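Local coordinates for STIL N-terminal domain-containing protein (PDB 5OI9), which probably takes part in centriole assembly, as a STIL-family protein of which this chain is the N-terminal domain, at residues R53-L58 / Q69-L74; K163-L168 / Y271-C276. All blocks are in the same frame, centred on the assembly; numbering follows the deposited sequence.

Contact 1: R53-L58 / Q69-L74; sequences RSAYQL and QKFFLL
Segments 53-58 and 69-74, a helix and a strand, run close to antiparallel, with their axes 154° apart and 9.9 Å from each other at the closest approach. Ala55 and Gln69 have the nearest pair of CA atoms, at 6.8 Å. The Phe71 ring reaches the helix with its outer end. Its CE2 meets Ala55 CB at 3.8 Å, and its CZ meets Leu58 CD1 at 3.9 Å. The Leu58 methyl comes from the opposite direction and lies in the plane of the ring, so it touches the edge and not a face. Phe71 holds CG anti to its carbonyl carbon (chi1 -57°), which sends the ring out from the strand to the helix. A serine in place of Phe71 would probably leave Ala55 and Leu58 without their apolar partner and open a gap under the helix. Gln69 bends at chi2 (101°), and its amide NE2 comes within 3.0 Å of Ala55 O. The angle is too poor for a hydrogen bond. Its CD also packs 4.1 Å from Ala55 CB. Helix 45-61 packs on strands 69-79, 85-97, 118-126 and 167-176 of the mixed sheet. Strand 69-79 pairs there with strands 85-97 and 118-126. Phe71 meets Phe92 edge-to-face, while Ala55 also touches Met124 and Tyr174.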
loop_
_atom_site.group_PDB
_atom_site.type_symbol
_atom_site.label_atom_id
_atom_site.label_comp_id
_atom_site.label_asym_id
_atom_site.label_seq_id
_atom_site.Cartn_x
_atom_site.Cartn_y
_atom_site.Cartn_z
ATOM N N ARG A 53 -25.624 -1.858 -11.789
ATOM C CA ARG A 53 -26.804 -1.051 -12.085
ATOM C C ARG A 53 -26.435 0.168 -12.921
ATOM O O ARG A 53 -27.063 0.444 -13.949
ATOM C CB ARG A 53 -27.487 -0.629 -10.782
ATOM C CG ARG A 53 -28.733 0.221 -10.970
ATOM C CD ARG A 53 -29.356 0.599 -9.633
ATOM N NE ARG A 53 -28.455 1.405 -8.812
ATOM C CZ ARG A 53 -28.389 2.733 -8.857
ATOM N NH1 ARG A 53 -29.171 3.411 -9.686
ATOM N NH2 ARG A 53 -27.538 3.382 -8.075
ATOM N N SER A 54 -25.404 0.904 -12.496
ATOM C CA SER A 54 -24.968 2.075 -13.248
ATOM C C SER A 54 -24.472 1.686 -14.634
ATOM O O SER A 54 -24.747 2.381 -15.619
ATOM C CB SER A 54 -23.878 2.813 -12.475
ATOM O OG SER A 54 -24.300 3.087 -11.150
ATOM N N ALA A 55 -23.746 0.572 -14.729
ATOM C CA ALA A 55 -23.210 0.142 -16.015
ATOM C C ALA A 55 -24.323 -0.251 -16.978
ATOM O O ALA A 55 -24.257 0.061 -18.173
ATOM C CB ALA A 55 -22.241 -1.024 -15.816
ATOM N N TYR A 56 -25.356 -0.931 -16.475
ATOM C CA TYR A 56 -26.389 -1.462 -17.357
ATOM C C TYR A 56 -27.272 -0.353 -17.917
ATOM O O TYR A 56 -27.713 -0.428 -19.069
ATOM C CB TYR A 56 -27.232 -2.498 -16.616
ATOM C CG TYR A 56 -28.140 -3.289 -17.525
ATOM C CD1 TYR A 56 -27.620 -4.028 -18.578
ATOM C CD2 TYR A 56 -29.516 -3.303 -17.331
ATOM C CE1 TYR A 56 -28.441 -4.755 -19.417
ATOM C CE2 TYR A 56 -30.346 -4.030 -18.166
ATOM C CZ TYR A 56 -29.803 -4.754 -19.207
ATOM O OH TYR A 56 -30.620 -5.480 -20.042
ATOM N N GLN A 57 -27.547 0.680 -17.118
ATOM C CA GLN A 57 -28.322 1.810 -17.618
ATOM C C GLN A 57 -27.603 2.488 -18.778
ATOM O O GLN A 57 -28.198 2.742 -19.830
ATOM C CB GLN A 57 -28.594 2.809 -16.492
ATOM C CG GLN A 57 -29.576 2.315 -15.441
ATOM C CD GLN A 57 -30.174 3.445 -14.626
ATOM O OE1 GLN A 57 -29.570 4.509 -14.480
ATOM N NE2 GLN A 57 -31.373 3.224 -14.099
ATOM N N LEU A 58 -26.310 2.772 -18.605
ATOM C CA LEU A 58 -25.542 3.424 -19.661
ATOM C C LEU A 58 -25.535 2.593 -20.940
ATOM O O LEU A 58 -25.753 3.120 -22.034
ATOM C CB LEU A 58 -24.115 3.687 -19.178
ATOM C CG LEU A 58 -23.935 4.816 -18.161
ATOM C CD1 LEU A 58 -22.599 4.675 -17.451
ATOM C CD2 LEU A 58 -24.033 6.165 -18.852
ATOM N N GLN A 69 -16.998 -0.032 -19.741
ATOM C CA GLN A 69 -17.159 1.129 -18.884
ATOM C C GLN A 69 -16.015 1.218 -17.880
ATOM O O GLN A 69 -15.476 0.207 -17.423
ATOM C CB GLN A 69 -18.498 1.082 -18.146
ATOM C CG GLN A 69 -19.709 1.281 -19.040
ATOM C CD GLN A 69 -20.408 -0.021 -19.387
ATOM O OE1 GLN A 69 -19.826 -1.099 -19.283
ATOM N NE2 GLN A 69 -21.671 0.073 -19.785
ATOM N N LYS A 70 -15.650 2.451 -17.534
ATOM C CA LYS A 70 -14.558 2.728 -16.606
ATOM C C LYS A 70 -15.133 3.406 -15.371
ATOM O O LYS A 70 -15.604 4.546 -15.446
ATOM C CB LYS A 70 -13.497 3.611 -17.259
ATOM C CG LYS A 70 -12.849 3.014 -18.490
ATOM C CD LYS A 70 -11.966 1.830 -18.140
ATOM C CE LYS A 70 -11.132 1.399 -19.335
ATOM N NZ LYS A 70 -10.172 0.320 -18.970
ATOM N N PHE A 71 -15.086 2.713 -14.234
ATOM C CA PHE A 71 -15.539 3.287 -12.973
ATOM C C PHE A 71 -14.462 3.158 -11.905
ATOM O O PHE A 71 -13.327 2.769 -12.198
ATOM C CB PHE A 71 -16.819 2.605 -12.478
ATOM C CG PHE A 71 -17.961 2.658 -13.450
ATOM C CD1 PHE A 71 -18.535 3.868 -13.805
ATOM C CD2 PHE A 71 -18.480 1.491 -13.987
ATOM C CE1 PHE A 71 -19.594 3.915 -14.693
ATOM C CE2 PHE A 71 -19.541 1.531 -14.873
ATOM C CZ PHE A 71 -20.098 2.743 -15.228
ATOM N N PHE A 72 -14.815 3.471 -10.660
ATOM C CA PHE A 72 -13.944 3.250 -9.518
ATOM C C PHE A 72 -14.709 2.517 -8.428
ATOM O O PHE A 72 -15.902 2.760 -8.221
ATOM C CB PHE A 72 -13.388 4.571 -8.951
ATOM C CG PHE A 72 -12.483 5.309 -9.893
ATOM C CD1 PHE A 72 -11.165 4.915 -10.058
ATOM C CD2 PHE A 72 -12.946 6.402 -10.607
ATOM C CE1 PHE A 72 -10.326 5.593 -10.924
ATOM C CE2 PHE A 72 -12.112 7.085 -11.475
ATOM C CZ PHE A 72 -10.801 6.680 -11.633
ATOM N N LEU A 73 -14.021 1.609 -7.750
ATOM C CA LEU A 73 -14.439 1.131 -6.444
ATOM C C LEU A 73 -13.556 1.791 -5.393
ATOM O O LEU A 73 -12.384 2.085 -5.640
ATOM C CB LEU A 73 -14.345 -0.394 -6.348
ATOM C CG LEU A 73 -15.302 -1.190 -7.242
ATOM C CD1 LEU A 73 -15.141 -2.684 -7.020
ATOM C CD2 LEU A 73 -16.745 -0.768 -7.000
ATOM N N LEU A 74 -14.134 2.056 -4.227
ATOM C CA LEU A 74 -13.413 2.693 -3.135
ATOM C C LEU A 74 -13.369 1.739 -1.954
ATOM O O LEU A 74 -14.395 1.159 -1.579
ATOM C CB LEU A 74 -14.064 4.019 -2.731
ATOM C CG LEU A 74 -14.186 5.063 -3.840
ATOM C CD1 LEU A 74 -14.683 6.384 -3.284
ATOM C CD2 LEU A 74 -12.860 5.243 -4.564
#

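Contact 2: K163-L168 / Y271-C276; sequences KDMLSL and YVWSAC
Ser274 OG is hydrogen-bonded to Pro270 O, one turn back in the same helix, and also touches Met165 CG at 3.2 Å. The bond to Pro270 keeps the hydroxyl against its own helix. Met165 is present as selenomethionine. Its side chain is the whole contribution of segment 163-168 to the contact. CG stands anti to the carbonyl carbon, and the chain then bends at chi2 (-58°). This lays the side chain against both Ser274 and the Trp273 ring. The methyl CE ends 3.3 Å from Ser274 O and 3.8 Å from Ser274 CB. The contact joins two parts of the fold. Met165 lies in the approach to strand 167-176 of the larger, curled mixed sheet. Ser274 and Trp273 belong to helix 270-281, which packs through Ala275 on strand 256-264 of the other mixed sheet. With its CG anti to the backbone N (chi1 176°), Trp273 swings the indole toward Met165 and brings CZ3 to it. Met165 CB sits at the ring edge, near its plane, 3.7 Å from Trp273 CZ3. The selenium of Met165 lies 4.8 Å from the centroid of the six-membered ring of Trp273, 48° off the ring normal. This is an oblique Met-aromatic contact. The two side chains lie alongside one another, pointing opposite ways. Trp273 NE1 is hydrogen-bonded to Ala194 O, which helps fix the turn of the indole.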
loop_
_atom_site.group_PDB
_atom_site.type_symbol
_atom_site.label_atom_id
_atom_site.label_comp_id
_atom_site.label_asym_id
_atom_site.label_seq_id
_atom_site.Cartn_x
_atom_site.Cartn_y
_atom_site.Cartn_z
ATOM N N LYS A 163 -1.052 2.536 1.314
ATOM C CA LYS A 163 -1.817 2.407 0.079
ATOM C C LYS A 163 -0.978 2.703 -1.158
ATOM O O LYS A 163 -1.323 2.245 -2.252
ATOM C CB LYS A 163 -3.037 3.332 0.113
ATOM C CG LYS A 163 -4.050 2.988 1.194
ATOM C CD LYS A 163 -5.264 3.908 1.134
ATOM C CE LYS A 163 -4.910 5.332 1.528
ATOM N NZ LYS A 163 -4.466 5.421 2.948
ATOM N N ASP A 164 0.116 3.454 -1.012
ATOM C CA ASP A 164 1.003 3.718 -2.138
ATOM C C ASP A 164 1.856 2.513 -2.511
ATOM O O ASP A 164 2.552 2.564 -3.530
ATOM C CB ASP A 164 1.920 4.903 -1.825
ATOM C CG ASP A 164 1.157 6.195 -1.617
ATOM O OD1 ASP A 164 0.110 6.381 -2.271
ATOM O OD2 ASP A 164 1.610 7.028 -0.804
HETATM N N MSE A 165 1.825 1.447 -1.715
HETATM C CA MSE A 165 2.679 0.282 -1.934
HETATM C C MSE A 165 2.015 -0.812 -2.767
HETATM O O MSE A 165 2.629 -1.838 -3.041
HETATM C CB MSE A 165 3.118 -0.312 -0.593
HETATM C CG MSE A 165 3.835 0.674 0.295
HETATM SE SE MSE A 165 5.395 1.387 -0.612
HETATM C CE MSE A 165 5.419 3.141 0.240
ATOM N N LEU A 166 0.760 -0.604 -3.158
ATOM C CA LEU A 166 0.058 -1.591 -3.968
ATOM C C LEU A 166 -0.864 -0.888 -4.953
ATOM O O LEU A 166 -1.383 0.197 -4.677
ATOM C CB LEU A 166 -0.736 -2.578 -3.101
ATOM C CG LEU A 166 -1.709 -2.017 -2.064
ATOM C CD1 LEU A 166 -3.115 -1.906 -2.636
ATOM C CD2 LEU A 166 -1.698 -2.880 -0.814
ATOM N N SER A 167 -1.049 -1.515 -6.113
ATOM C CA SER A 167 -1.968 -1.029 -7.136
ATOM C C SER A 167 -2.931 -2.155 -7.475
ATOM O O SER A 167 -2.512 -3.206 -7.969
ATOM C CB SER A 167 -1.220 -0.556 -8.385
ATOM O OG SER A 167 -2.129 -0.124 -9.379
ATOM N N LEU A 168 -4.213 -1.931 -7.209
ATOM C CA LEU A 168 -5.244 -2.952 -7.315
ATOM C C LEU A 168 -6.260 -2.540 -8.370
ATOM O O LEU A 168 -6.690 -1.383 -8.401
ATOM C CB LEU A 168 -5.927 -3.156 -5.958
ATOM C CG LEU A 168 -6.995 -4.237 -5.812
ATOM C CD1 LEU A 168 -6.372 -5.624 -5.894
ATOM C CD2 LEU A 168 -7.741 -4.055 -4.499
ATOM N N TYR A 271 3.876 -0.915 7.659
ATOM C CA TYR A 271 4.155 0.514 7.569
ATOM C C TYR A 271 5.652 0.799 7.621
ATOM O O TYR A 271 6.119 1.761 7.001
ATOM C CB TYR A 271 3.434 1.262 8.692
ATOM C CG TYR A 271 3.656 2.759 8.681
ATOM C CD1 TYR A 271 2.859 3.591 7.905
ATOM C CD2 TYR A 271 4.657 3.340 9.450
ATOM C CE1 TYR A 271 3.055 4.957 7.891
ATOM C CE2 TYR A 271 4.859 4.706 9.443
ATOM C CZ TYR A 271 4.054 5.511 8.661
ATOM O OH TYR A 271 4.247 6.872 8.651
ATOM N N VAL A 272 6.414 -0.013 8.358
ATOM C CA VAL A 272 7.857 0.194 8.451
ATOM C C VAL A 272 8.514 -0.037 7.096
ATOM O O VAL A 272 9.311 0.782 6.624
ATOM C CB VAL A 272 8.461 -0.720 9.532
ATOM C CG1 VAL A 272 9.976 -0.577 9.561
ATOM C CG2 VAL A 272 7.860 -0.399 10.891
ATOM N N TRP A 273 8.195 -1.165 6.458
ATOM C CA TRP A 273 8.677 -1.427 5.107
ATOM C C TRP A 273 8.251 -0.324 4.146
ATOM O O TRP A 273 9.024 0.073 3.267
ATOM C CB TRP A 273 8.161 -2.785 4.637
ATOM C CG TRP A 273 8.514 -3.147 3.228
ATOM C CD1 TRP A 273 9.651 -3.770 2.799
ATOM C CD2 TRP A 273 7.709 -2.936 2.061
ATOM N NE1 TRP A 273 9.608 -3.949 1.437
ATOM C CE2 TRP A 273 8.425 -3.449 0.961
ATOM C CE3 TRP A 273 6.454 -2.362 1.839
ATOM C CZ2 TRP A 273 7.927 -3.406 -0.341
ATOM C CZ3 TRP A 273 5.963 -2.317 0.545
ATOM C CH2 TRP A 273 6.699 -2.834 -0.527
ATOM N N SER A 274 7.030 0.194 4.312
ATOM C CA SER A 274 6.546 1.255 3.435
ATOM C C SER A 274 7.380 2.519 3.586
ATOM O O SER A 274 7.679 3.198 2.595
ATOM C CB SER A 274 5.074 1.544 3.726
ATOM O OG SER A 274 4.272 0.395 3.501
ATOM N N ALA A 275 7.770 2.851 4.821
ATOM C CA ALA A 275 8.632 4.009 5.034
ATOM C C ALA A 275 10.010 3.786 4.421
ATOM O O ALA A 275 10.575 4.700 3.808
ATOM C CB ALA A 275 8.740 4.311 6.526
ATOM N N CYS A 276 10.558 2.576 4.567
ATOM C CA CYS A 276 11.848 2.258 3.957
ATOM C C CYS A 276 11.795 2.409 2.441
ATOM O O CYS A 276 12.684 3.017 1.834
ATOM C CB CYS A 276 12.274 0.838 4.333
ATOM S SG CYS A 276 12.592 0.580 6.091
#

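Contact 1 and contact 2 follow one another along the chain and do not overlap. Their centres are 28 Å apart, and their nearest atoms come within about 7 Å without touching. Both reach the same curled mixed sheet. Strand 69-79 of contact 1 pairs with strand 118-126, which pairs in turn with strand 167-176 of contact 2. Leu73 and Gln69 of contact 1 also touch strand 167-176, at Ile170 and Tyr174, beyond the part of it that belongs to contact 2. The centre of contact 2 is about 4 Å from the centre of the chain, where helix 270-281, packed on the other sheet, meets the approach to strand 167-176. That of contact 1 is about 25 Å away.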